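Local coordinates for protein choline kinase (Cryptosporidium parvum, PDB 3MES) that probably phosphorylates choline and ethanolamine, binding nucleotide and magnesium as other members of the choline/ethanolamine kinase family do, at residues Cys168-His179 with Leu329-Gln340. Sequence-based numbering, arbitrary orientation.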
loop_
_atom_site.group_PDB
_atom_site.type_symbol
_atom_site.label_atom_id
_atom_site.label_comp_id
_atom_site.label_asym_id
_atom_site.label_seq_id
_atom_site.Cartn_x
_atom_site.Cartn_y
_atom_site.Cartn_z
ATOM N N CYS B 168 7.032 -0.040 5.768
ATOM C CA CYS B 168 7.448 1.347 5.933
ATOM C C CYS B 168 6.859 2.249 4.855
ATOM O O CYS B 168 6.267 3.289 5.154
ATOM C CB CYS B 168 8.974 1.453 5.913
ATOM S SG CYS B 168 9.587 3.145 6.030
ATOM N N VAL B 169 7.018 1.845 3.599
ATOM C CA VAL B 169 6.589 2.670 2.473
ATOM C C VAL B 169 5.071 2.779 2.313
ATOM O O VAL B 169 4.583 3.743 1.720
ATOM C CB VAL B 169 7.214 2.203 1.145
ATOM C CG1 VAL B 169 8.725 2.404 1.175
ATOM C CG2 VAL B 169 6.858 0.745 0.870
ATOM N N GLU B 170 4.322 1.808 2.826
ATOM C CA GLU B 170 2.864 1.912 2.767
ATOM C C GLU B 170 2.343 2.976 3.729
ATOM O O GLU B 170 1.423 3.724 3.400
ATOM C CB GLU B 170 2.168 0.577 3.039
ATOM C CG GLU B 170 0.654 0.736 3.168
ATOM C CD GLU B 170 -0.109 -0.564 3.011
ATOM O OE1 GLU B 170 0.504 -1.645 3.135
ATOM O OE2 GLU B 170 -1.331 -0.500 2.761
ATOM N N VAL B 171 2.935 3.046 4.916
ATOM C CA VAL B 171 2.562 4.080 5.873
ATOM C C VAL B 171 2.908 5.470 5.339
ATOM O O VAL B 171 2.101 6.395 5.436
ATOM C CB VAL B 171 3.210 3.852 7.254
ATOM C CG1 VAL B 171 4.550 3.157 7.105
ATOM C CG2 VAL B 171 3.349 5.171 8.008
ATOM N N ALA B 172 4.101 5.610 4.763
ATOM C CA ALA B 172 4.521 6.885 4.181
ATOM C C ALA B 172 3.547 7.325 3.098
ATOM O O ALA B 172 3.306 8.516 2.913
ATOM C CB ALA B 172 5.941 6.786 3.619
ATOM N N LYS B 173 2.984 6.355 2.386
ATOM C CA LYS B 173 2.008 6.642 1.342
ATOM C C LYS B 173 0.697 7.135 1.948
ATOM O O LYS B 173 0.086 8.078 1.443
ATOM C CB LYS B 173 1.743 5.397 0.494
ATOM C CG LYS B 173 0.806 5.647 -0.678
ATOM C CD LYS B 173 -0.181 4.513 -0.839
ATOM C CE LYS B 173 -1.044 4.376 0.399
ATOM N NZ LYS B 173 -2.030 3.269 0.271
ATOM N N ASN B 174 0.272 6.483 3.027
ATOM C CA ASN B 174 -0.952 6.853 3.734
ATOM C C ASN B 174 -0.834 8.208 4.419
ATOM O O ASN B 174 -1.738 9.036 4.330
ATOM C CB ASN B 174 -1.321 5.779 4.760
ATOM C CG ASN B 174 -1.635 4.446 4.120
ATOM O OD1 ASN B 174 -1.464 3.392 4.732
ATOM N ND2 ASN B 174 -2.094 4.485 2.873
ATOM N N MET B 175 0.283 8.429 5.106
ATOM C CA MET B 175 0.537 9.714 5.751
ATOM C C MET B 175 0.479 10.840 4.721
ATOM O O MET B 175 -0.089 11.901 4.979
ATOM C CB MET B 175 1.895 9.709 6.463
ATOM C CG MET B 175 2.203 10.985 7.231
ATOM S SD MET B 175 3.839 10.993 7.997
ATOM C CE MET B 175 3.632 9.768 9.285
ATOM N N GLY B 176 1.058 10.596 3.550
ATOM C CA GLY B 176 1.047 11.577 2.468
ATOM C C GLY B 176 -0.351 11.924 1.993
ATOM O O GLY B 176 -0.657 13.089 1.740
ATOM N N SER B 177 -1.203 10.909 1.863
ATOM C CA SER B 177 -2.585 11.116 1.432
ATOM C C SER B 177 -3.356 11.958 2.436
ATOM O O SER B 177 -4.258 12.709 2.071
ATOM C CB SER B 177 -3.295 9.776 1.233
ATOM O OG SER B 177 -2.976 9.218 -0.029
ATOM N N LEU B 178 -2.990 11.823 3.705
ATOM C CA LEU B 178 -3.656 12.534 4.785
ATOM C C LEU B 178 -3.120 13.958 4.899
ATOM O O LEU B 178 -3.852 14.885 5.242
ATOM C CB LEU B 178 -3.457 11.770 6.099
ATOM C CG LEU B 178 -4.150 12.264 7.371
ATOM C CD1 LEU B 178 -3.194 13.044 8.255
ATOM C CD2 LEU B 178 -5.404 13.077 7.042
ATOM N N HIS B 179 -1.839 14.126 4.587
ATOM C CA HIS B 179 -1.174 15.414 4.721
ATOM C C HIS B 179 -1.669 16.472 3.736
ATOM O O HIS B 179 -1.711 17.656 4.065
ATOM C CB HIS B 179 0.339 15.233 4.588
ATOM C CG HIS B 179 1.014 14.847 5.866
ATOM N ND1 HIS B 179 2.339 15.127 6.122
ATOM C CD2 HIS B 179 0.540 14.229 6.973
ATOM C CE1 HIS B 179 2.656 14.683 7.325
ATOM N NE2 HIS B 179 1.581 14.133 7.863
ATOM N N LEU B 329 16.533 3.635 5.035
ATOM C CA LEU B 329 15.107 3.401 5.230
ATOM C C LEU B 329 14.349 4.720 5.236
ATOM O O LEU B 329 13.334 4.868 4.555
ATOM C CB LEU B 329 14.842 2.656 6.540
ATOM C CG LEU B 329 13.371 2.260 6.726
ATOM C CD1 LEU B 329 12.961 1.258 5.656
ATOM C CD2 LEU B 329 13.101 1.704 8.119
ATOM N N ARG B 330 14.851 5.676 6.011
ATOM C CA ARG B 330 14.231 6.987 6.112
ATOM C C ARG B 330 14.059 7.623 4.731
ATOM O O ARG B 330 12.989 8.143 4.406
ATOM C CB ARG B 330 15.051 7.894 7.041
ATOM C CG ARG B 330 14.876 7.592 8.528
ATOM C CD ARG B 330 16.154 7.881 9.320
ATOM N NE ARG B 330 16.722 9.181 8.977
ATOM C CZ ARG B 330 17.975 9.547 9.224
ATOM N NH1 ARG B 330 18.390 10.753 8.869
ATOM N NH2 ARG B 330 18.816 8.711 9.819
ATOM N N LYS B 331 15.110 7.565 3.917
ATOM C CA LYS B 331 15.079 8.143 2.571
ATOM C C LYS B 331 14.070 7.466 1.648
ATOM O O LYS B 331 13.465 8.115 0.797
ATOM C CB LYS B 331 16.468 8.102 1.934
ATOM C CG LYS B 331 17.486 8.954 2.652
ATOM C CD LYS B 331 18.680 9.249 1.763
ATOM C CE LYS B 331 19.658 10.173 2.469
ATOM N NZ LYS B 331 20.737 10.654 1.559
ATOM N N LEU B 332 13.903 6.157 1.802
ATOM C CA LEU B 332 12.879 5.443 1.052
ATOM C C LEU B 332 11.501 5.946 1.467
ATOM O O LEU B 332 10.641 6.208 0.627
ATOM C CB LEU B 332 12.992 3.937 1.283
ATOM C CG LEU B 332 14.277 3.301 0.753
ATOM C CD1 LEU B 332 14.349 1.826 1.129
ATOM C CD2 LEU B 332 14.379 3.484 -0.756
ATOM N N PHE B 333 11.299 6.093 2.770
ATOM C CA PHE B 333 10.037 6.602 3.285
ATOM C C PHE B 333 9.734 7.955 2.660
ATOM O O PHE B 333 8.651 8.178 2.113
ATOM C CB PHE B 333 10.096 6.735 4.806
ATOM C CG PHE B 333 8.825 7.254 5.420
ATOM C CD1 PHE B 333 7.917 6.386 6.002
ATOM C CD2 PHE B 333 8.540 8.609 5.416
ATOM C CE1 PHE B 333 6.750 6.859 6.571
ATOM C CE2 PHE B 333 7.374 9.089 5.982
ATOM C CZ PHE B 333 6.478 8.214 6.561
ATOM N N ILE B 334 10.710 8.853 2.730
ATOM C CA ILE B 334 10.515 10.227 2.298
ATOM C C ILE B 334 10.340 10.349 0.789
ATOM O O ILE B 334 9.642 11.243 0.312
ATOM C CB ILE B 334 11.661 11.130 2.790
ATOM C CG1 ILE B 334 11.575 11.281 4.313
ATOM C CG2 ILE B 334 11.601 12.490 2.107
ATOM C CD1 ILE B 334 12.794 11.932 4.931
ATOM N N SER B 335 10.969 9.447 0.043
ATOM C CA SER B 335 10.812 9.419 -1.407
ATOM C C SER B 335 9.386 9.039 -1.785
ATOM O O SER B 335 8.794 9.627 -2.692
ATOM C CB SER B 335 11.795 8.433 -2.037
ATOM O OG SER B 335 13.129 8.817 -1.769
ATOM N N VAL B 336 8.843 8.046 -1.091
ATOM C CA VAL B 336 7.479 7.599 -1.344
ATOM C C VAL B 336 6.482 8.656 -0.887
ATOM O O VAL B 336 5.484 8.917 -1.560
ATOM C CB VAL B 336 7.177 6.271 -0.624
ATOM C CG1 VAL B 336 5.721 5.877 -0.825
ATOM C CG2 VAL B 336 8.108 5.175 -1.119
ATOM N N TYR B 337 6.763 9.261 0.263
ATOM C CA TYR B 337 5.928 10.326 0.804
ATOM C C TYR B 337 5.760 11.447 -0.215
ATOM O O TYR B 337 4.639 11.815 -0.575
ATOM C CB TYR B 337 6.542 10.875 2.100
ATOM C CG TYR B 337 5.850 12.110 2.640
ATOM C CD1 TYR B 337 4.747 12.002 3.482
ATOM C CD2 TYR B 337 6.298 13.382 2.308
ATOM C CE1 TYR B 337 4.112 13.125 3.974
ATOM C CE2 TYR B 337 5.668 14.511 2.795
ATOM C CZ TYR B 337 4.576 14.378 3.630
ATOM O OH TYR B 337 3.945 15.501 4.119
ATOM N N LEU B 338 6.885 11.981 -0.685
ATOM C CA LEU B 338 6.878 13.093 -1.629
ATOM C C LEU B 338 6.249 12.714 -2.964
ATOM O O LEU B 338 5.560 13.523 -3.587
ATOM C CB LEU B 338 8.298 13.620 -1.848
ATOM C CG LEU B 338 8.916 14.334 -0.647
ATOM C CD1 LEU B 338 10.389 14.636 -0.892
ATOM C CD2 LEU B 338 8.143 15.607 -0.340
ATOM N N SER B 339 6.496 11.485 -3.408
ATOM C CA SER B 339 5.873 10.993 -4.624
ATOM C C SER B 339 4.360 11.083 -4.477
ATOM O O SER B 339 3.649 11.364 -5.439
ATOM C CB SER B 339 6.298 9.552 -4.911
ATOM O OG SER B 339 7.695 9.470 -5.143
ATOM N N GLN B 340 3.882 10.855 -3.259
ATOM C CA GLN B 340 2.455 10.885 -2.968
ATOM C C GLN B 340 1.933 12.316 -2.855
ATOM O O GLN B 340 0.931 12.665 -3.480
ATOM C CB GLN B 340 2.156 10.097 -1.689
ATOM C CG GLN B 340 0.738 10.262 -1.151
ATOM C CD GLN B 340 -0.309 9.588 -2.014
ATOM O OE1 GLN B 340 -0.733 10.129 -3.035
ATOM N NE2 GLN B 340 -0.740 8.401 -1.602
#
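H179 ND1 and Y337 OH share a short hydrogen bond of 2.6 Å, in which either atom could be the donor. The imidazole nitrogen lies at the phenol's edge, in the ring plane, and the two planes stand at 81°. H179 NE2 is hydrogen-bonded to D297 OD2, so both ring nitrogens are engaged and the ring's rotation is restrained. A second bond joins the helices where Q340, turned back on itself at its second torsion (71°), brings NE2 to K173 O at 3.2 Å. This donor lies above the carbonyl plane, whereas S177 N reaches the same oxygen from the opposite face.

The rest of the contact is apolar. F333 is a knob among C168, V171, A172 and M175: A172 CB covers one ring face, while C168 SG, 3.6 Å from F333 CD1, and M175 SD, 4.1 Å from F333 CZ, meet its edge. Y337 is the next knob, set among A172, M175, G176 and H179. The side chains of V169 and V336 cross at about a right angle. The segment axes approach to 7.9 Å and cross at -35°. Helix 294-303, which carries D297, also packs on F333 and Y337, so the aromatic knobs and the two bonds of H179 tie three helices into one buried core.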